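PDB 6WCD: DNA-(apurinic or apyrimidinic site) endonuclease 2 from Xenopus laevis, which acts in DNA base excision repair as a weak endonuclease at abasic sites and a 3'-5' exonuclease, here represented by its catalytic domain. Local coordinates for residues Ser57-Val68 / Asp114-Thr122. Numbering follows the deposited sequence.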
ATOM      1  N   SER A  57       0.759   4.345  -9.776  1.00 11.06           N
ATOM      2  CA  SER A  57       1.239   5.710  -9.623  1.00 11.67           C
ATOM      3  C   SER A  57       2.705   5.694  -9.980  1.00 12.86           C
ATOM      4  O   SER A  57       3.480   4.939  -9.420  1.00 13.78           O
ATOM      5  CB  SER A  57       1.021   6.224  -8.206  1.00 16.11           C
ATOM      6  OG  SER A  57       1.453   7.612  -8.134  1.00 19.15           O
ATOM      7  N   PHE A  58       3.055   6.497 -10.962  1.00 17.10           N
ATOM      8  CA  PHE A  58       4.412   6.609 -11.465  1.00 15.86           C
ATOM      9  C   PHE A  58       5.112   7.833 -10.897  1.00 17.62           C
ATOM     10  O   PHE A  58       4.547   8.935 -10.908  1.00 17.56           O
ATOM     11  CB  PHE A  58       4.366   6.759 -12.975  1.00 17.49           C
ATOM     12  CG  PHE A  58       3.654   5.679 -13.691  1.00 17.62           C
ATOM     13  CD1 PHE A  58       4.228   4.454 -13.893  1.00 15.13           C
ATOM     14  CD2 PHE A  58       2.410   5.921 -14.265  1.00 25.96           C
ATOM     15  CE1 PHE A  58       3.613   3.457 -14.602  1.00 17.80           C
ATOM     16  CE2 PHE A  58       1.728   4.926 -14.965  1.00 27.30           C
ATOM     17  CZ  PHE A  58       2.345   3.697 -15.173  1.00 26.11           C
ATOM     18  N   SER A  59       6.352   7.658 -10.476  1.00 13.39           N
ATOM     19  CA  SER A  59       7.128   8.802 -10.040  1.00 14.91           C
ATOM     20  C   SER A  59       7.317   9.768 -11.193  1.00 19.30           C
ATOM     21  O   SER A  59       7.580   9.370 -12.330  1.00 18.21           O
ATOM     22  CB  SER A  59       8.467   8.362  -9.557  1.00 15.25           C
ATOM     23  OG  SER A  59       9.331   9.463  -9.381  1.00 25.12           O
ATOM     24  N   ARG A  60       7.285  11.060 -10.897  1.00 17.25           N
ATOM     25  CA  ARG A  60       7.508  12.047 -11.913  1.00 19.82           C
ATOM     26  C   ARG A  60       8.852  12.726 -11.711  1.00 21.71           C
ATOM     27  O   ARG A  60       9.176  13.631 -12.463  1.00 25.25           O
ATOM     28  CB  ARG A  60       6.414  13.110 -11.819  1.00 19.60           C
ATOM     29  CG  ARG A  60       5.058  12.622 -12.290  1.00 26.43           C
ATOM     30  CD  ARG A  60       3.928  13.240 -11.505  1.00 39.53           C
ATOM     31  NE  ARG A  60       2.632  13.011 -12.141  1.00 53.37           N
ATOM     32  CZ  ARG A  60       1.961  11.861 -12.111  1.00 60.54           C
ATOM     33  NH1 ARG A  60       2.454  10.802 -11.479  1.00 46.04           N
ATOM     34  NH2 ARG A  60       0.785  11.776 -12.716  1.00 40.63           N
ATOM     35  N   VAL A  61       9.671  12.274 -10.760  1.00 17.94           N
ATOM     36  CA  VAL A  61      10.900  13.021 -10.444  1.00 22.05           C
ATOM     37  C   VAL A  61      12.205  12.333 -10.797  1.00 36.10           C
ATOM     38  O   VAL A  61      13.275  12.955 -10.646  1.00 32.33           O
ATOM     39  CB  VAL A  61      10.957  13.417  -8.953  1.00 26.15           C
ATOM     40  CG1 VAL A  61       9.758  14.297  -8.583  1.00 41.98           C
ATOM     41  CG2 VAL A  61      11.077  12.217  -8.088  1.00 26.09           C
ATOM     42  N   ARG A  62      12.173  11.048 -11.130  1.00 24.36           N
ATOM     43  CA  ARG A  62      13.377  10.283 -11.380  1.00 19.11           C
ATOM     44  C   ARG A  62      12.956   8.990 -12.062  1.00 19.02           C
ATOM     45  O   ARG A  62      11.999   8.360 -11.636  1.00 21.98           O
ATOM     46  CB  ARG A  62      14.046   9.898 -10.051  1.00 21.02           C
ATOM     47  CG  ARG A  62      15.385   9.194 -10.150  1.00 29.19           C
ATOM     48  CD  ARG A  62      16.062   9.141  -8.781  1.00 47.47           C
ATOM     49  NE  ARG A  62      15.994  10.438  -8.114  1.00 62.50           N
ATOM     50  CZ  ARG A  62      15.798  10.621  -6.815  1.00 71.75           C
ATOM     51  NH1 ARG A  62      15.680   9.586  -6.002  1.00 75.52           N
ATOM     52  NH2 ARG A  62      15.742  11.851  -6.324  1.00 63.53           N
ATOM     53  N   SER A  63      13.669   8.582 -13.095  1.00 19.94           N
ATOM     54  CA  SER A  63      13.359   7.323 -13.797  1.00 20.02           C
ATOM     55  C   SER A  63      13.703   6.098 -12.953  1.00 17.84           C
ATOM     56  O   SER A  63      14.726   6.034 -12.255  1.00 21.43           O
ATOM     57  CB  SER A  63      14.130   7.315 -15.106  1.00 25.90           C
ATOM     58  OG  SER A  63      13.889   6.149 -15.873  1.00 22.62           O
ATOM     59  N   GLY A  64      12.820   5.108 -13.006  1.00 16.28           N
ATOM     60  CA  GLY A  64      13.090   3.857 -12.312  1.00 19.03           C
ATOM     61  C   GLY A  64      13.048   3.925 -10.821  1.00 17.34           C
ATOM     62  O   GLY A  64      13.684   3.106 -10.153  1.00 21.79           O
ATOM     63  N   TYR A  65      12.325   4.884 -10.280  1.00 17.38           N
ATOM     64  CA  TYR A  65      12.315   5.197  -8.864  1.00 15.20           C
ATOM     65  C   TYR A  65      10.928   5.053  -8.273  1.00 13.09           C
ATOM     66  O   TYR A  65       9.951   5.466  -8.896  1.00 13.60           O
ATOM     67  CB  TYR A  65      12.831   6.628  -8.705  1.00 15.49           C
ATOM     68  CG  TYR A  65      12.774   7.206  -7.328  1.00 15.56           C
ATOM     69  CD1 TYR A  65      11.867   8.193  -7.022  1.00 16.87           C
ATOM     70  CD2 TYR A  65      13.692   6.842  -6.358  1.00 17.42           C
ATOM     71  CE1 TYR A  65      11.816   8.770  -5.749  1.00 18.33           C
ATOM     72  CE2 TYR A  65      13.629   7.422  -5.070  1.00 20.01           C
ATOM     73  CZ  TYR A  65      12.682   8.382  -4.788  1.00 18.78           C
ATOM     74  OH  TYR A  65      12.686   8.982  -3.517  1.00 22.73           O
ATOM     75  N   SER A  66      10.872   4.492  -7.067  1.00 12.65           N
ATOM     76  CA  SER A  66       9.629   4.455  -6.264  1.00 12.28           C
ATOM     77  C   SER A  66       8.542   3.760  -7.079  1.00 12.01           C
ATOM     78  O   SER A  66       8.845   2.795  -7.802  1.00 13.44           O
ATOM     79  CB  SER A  66       9.322   5.885  -5.845  1.00 12.65           C
ATOM     80  OG  SER A  66       8.230   5.887  -4.987  1.00 13.51           O
ATOM     81  N   GLY A  67       7.316   4.206  -6.981  1.00 11.24           N
ATOM     82  CA  GLY A  67       6.214   3.626  -7.699  1.00 12.11           C
ATOM     83  C   GLY A  67       5.405   2.638  -6.913  1.00 10.07           C
ATOM     84  O   GLY A  67       5.932   1.808  -6.159  1.00 10.84           O
ATOM     85  N   VAL A  68       4.091   2.688  -7.086  1.00 10.32           N
ATOM     86  CA  VAL A  68       3.172   1.736  -6.466  1.00  9.21           C
ATOM     87  C   VAL A  68       2.166   1.304  -7.518  1.00 10.09           C
ATOM     88  O   VAL A  68       1.900   2.004  -8.504  1.00 11.26           O
ATOM     89  CB  VAL A  68       2.419   2.300  -5.256  1.00 10.85           C
ATOM     90  CG1 VAL A  68       3.393   2.595  -4.110  1.00 11.62           C
ATOM     91  CG2 VAL A  68       1.598   3.509  -5.606  1.00 13.79           C
ATOM     92  N   ASP A 114       2.995  14.254  -3.574  1.00 15.78           N
ATOM     93  CA  ASP A 114       2.319  13.337  -4.462  1.00 17.92           C
ATOM     94  C   ASP A 114       3.064  13.002  -5.753  1.00 17.51           C
ATOM     95  O   ASP A 114       2.666  12.061  -6.447  1.00 24.04           O
ATOM     96  CB  ASP A 114       0.929  13.891  -4.827  1.00 19.77           C
ATOM     97  CG  ASP A 114      -0.143  13.349  -3.939  1.00 21.71           C
ATOM     98  OD1 ASP A 114       0.134  12.470  -3.081  1.00 23.49           O
ATOM     99  OD2 ASP A 114      -1.300  13.796  -4.142  1.00 20.85           O
ATOM    100  N   GLN A 115       4.210  13.630  -6.019  1.00 14.05           N
ATOM    101  CA  GLN A 115       4.859  13.440  -7.309  1.00 16.59           C
ATOM    102  C   GLN A 115       5.875  12.305  -7.340  1.00 15.64           C
ATOM    103  O   GLN A 115       6.589  12.175  -8.338  1.00 16.58           O
ATOM    104  CB  GLN A 115       5.548  14.739  -7.744  1.00 16.50           C
ATOM    105  CG  GLN A 115       6.728  15.092  -6.912  1.00 14.83           C
ATOM    106  CD  GLN A 115       7.411  16.383  -7.339  1.00 22.87           C
ATOM    107  OE1 GLN A 115       6.968  17.076  -8.266  1.00 26.48           O
ATOM    108  NE2 GLN A 115       8.484  16.735  -6.641  1.00 21.70           N
ATOM    109  N   GLU A 116       6.024  11.529  -6.285  1.00 13.56           N
ATOM    110  CA  GLU A 116       7.036  10.486  -6.254  1.00 14.14           C
ATOM    111  C   GLU A 116       6.456   9.079  -6.406  1.00 11.75           C
ATOM    112  O   GLU A 116       7.152   8.090  -6.171  1.00 15.48           O
ATOM    113  CB  GLU A 116       7.854  10.567  -4.957  1.00 14.39           C
ATOM    114  CG  GLU A 116       8.648  11.846  -4.853  1.00 14.61           C
ATOM    115  CD  GLU A 116       9.629  11.910  -3.675  1.00 15.51           C
ATOM    116  OE1 GLU A 116       9.793  10.917  -2.892  1.00 14.98           O
ATOM    117  OE2 GLU A 116      10.242  13.018  -3.515  1.00 16.74           O
ATOM    118  N   GLY A 117       5.221   8.974  -6.850  1.00 12.36           N
ATOM    119  CA  GLY A 117       4.652   7.652  -7.107  1.00 12.10           C
ATOM    120  C   GLY A 117       4.480   6.807  -5.867  1.00 14.63           C
ATOM    121  O   GLY A 117       4.787   5.612  -5.879  1.00 17.02           O
ATOM    122  N   ARG A 118       4.031   7.411  -4.776  1.00 11.50           N
ATOM    123  CA  ARG A 118       3.987   6.715  -3.501  1.00 10.63           C
ATOM    124  C   ARG A 118       2.616   6.304  -3.007  1.00 11.22           C
ATOM    125  O   ARG A 118       2.506   5.710  -1.933  1.00 11.73           O
ATOM    126  CB  ARG A 118       4.625   7.613  -2.432  1.00 11.08           C
ATOM    127  CG  ARG A 118       6.112   7.840  -2.677  1.00 12.91           C
ATOM    128  CD  ARG A 118       6.766   8.660  -1.553  1.00 14.76           C
ATOM    129  NE  ARG A 118       8.176   8.783  -1.843  1.00 13.15           N
ATOM    130  CZ  ARG A 118       9.077   7.831  -1.695  1.00 14.83           C
ATOM    131  NH1 ARG A 118      10.316   8.009  -2.093  1.00 17.63           N
ATOM    132  NH2 ARG A 118       8.745   6.709  -1.090  1.00 13.87           N
ATOM    133  N   ALA A 119       1.553   6.610  -3.718  1.00 10.34           N
ATOM    134  CA  ALA A 119       0.222   6.213  -3.277  1.00 10.39           C
ATOM    135  C   ALA A 119      -0.721   6.006  -4.453  1.00 10.78           C
ATOM    136  O   ALA A 119      -0.729   6.797  -5.409  1.00 12.04           O
ATOM    137  CB  ALA A 119      -0.384   7.254  -2.354  1.00 12.53           C
ATOM    138  N   VAL A 120      -1.525   4.972  -4.385  1.00 10.44           N
ATOM    139  CA  VAL A 120      -2.611   4.759  -5.328  1.00 10.28           C
ATOM    140  C   VAL A 120      -3.797   4.246  -4.517  1.00 11.84           C
ATOM    141  O   VAL A 120      -3.637   3.458  -3.572  1.00 12.20           O
ATOM    142  CB  VAL A 120      -2.198   3.842  -6.503  1.00 12.92           C
ATOM    143  CG1 VAL A 120      -1.921   2.477  -6.073  1.00 13.88           C
ATOM    144  CG2 VAL A 120      -3.256   3.879  -7.625  1.00 16.48           C
ATOM    145  N   LEU A 121      -4.952   4.769  -4.838  1.00 10.88           N
ATOM    146  CA  LEU A 121      -6.212   4.442  -4.157  1.00 10.86           C
ATOM    147  C   LEU A 121      -7.160   3.767  -5.123  1.00 13.40           C
ATOM    148  O   LEU A 121      -7.360   4.238  -6.251  1.00 13.70           O
ATOM    149  CB  LEU A 121      -6.915   5.677  -3.595  1.00 12.83           C
ATOM    150  CG  LEU A 121      -6.220   6.281  -2.372  1.00 17.87           C
ATOM    151  CD1 LEU A 121      -4.908   6.915  -2.683  1.00 23.27           C
ATOM    152  CD2 LEU A 121      -7.180   7.273  -1.701  1.00 21.62           C
ATOM    153  N   THR A 122      -7.768   2.655  -4.673  1.00 12.99           N
ATOM    154  CA  THR A 122      -8.805   1.982  -5.459  1.00 11.49           C
ATOM    155  C   THR A 122     -10.016   1.796  -4.552  1.00 13.23           C
ATOM    156  O   THR A 122      -9.864   1.574  -3.350  1.00 14.08           O
ATOM    157  CB  THR A 122      -8.318   0.646  -6.050  1.00 11.62           C
ATOM    158  OG1 THR A 122      -7.805  -0.223  -5.053  1.00 14.30           O
ATOM    159  CG2 THR A 122      -7.231   0.806  -7.129  1.00 13.52           C
TER
HETATM  160  O   HOH W   1       1.551   9.301  -5.827  1.00 24.17           O
HETATM  161  O   HOH W   2       3.646  10.490  -8.611  1.00 29.00           O
HETATM  162  O   HOH W   3      12.954  11.814  -4.016  1.00 28.66           O
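Ser66 OG, trans to its own backbone N (chi1 -175°), donates to Glu116 O at 2.7 Å, almost in line with the C=O bond. The same OG sits over the centre of one face of the Arg118 guanidinium. Arg118 extends from CG to NE and turns side-on to Glu116, gripping a single carboxylate oxygen with two nitrogens: NE lies 2.9 Å and NH1 3.1 Å from Glu116 OE1. Tyr65 OH approaches the guanidinium edge, 2.9 Å from Arg118 NH1, with ring and guanidinium planes 81° apart. A water joins this OH to Glu116 OE2, weakly on the carboxylate side.

Earlier in the loop, Arg60 N donates to Gln115 O (2.9 Å), and Val61 CG1 lies against the Gln115 amide. Gly117, at positive phi, packs its CA against Ser57 OG and Phe58 C, where a second water links Phe58 O, Asp114 O and Gly117 N.

The contact joins the 57-68 loop to the entry of strand 119-127, uniting the two sheets of the DNase I-like fold beside Tyr142, probably an active-site residue. Because Arg153 also pairs with Glu116 OE1, the carboxylate's negative charge is probably well stabilised by two arginines.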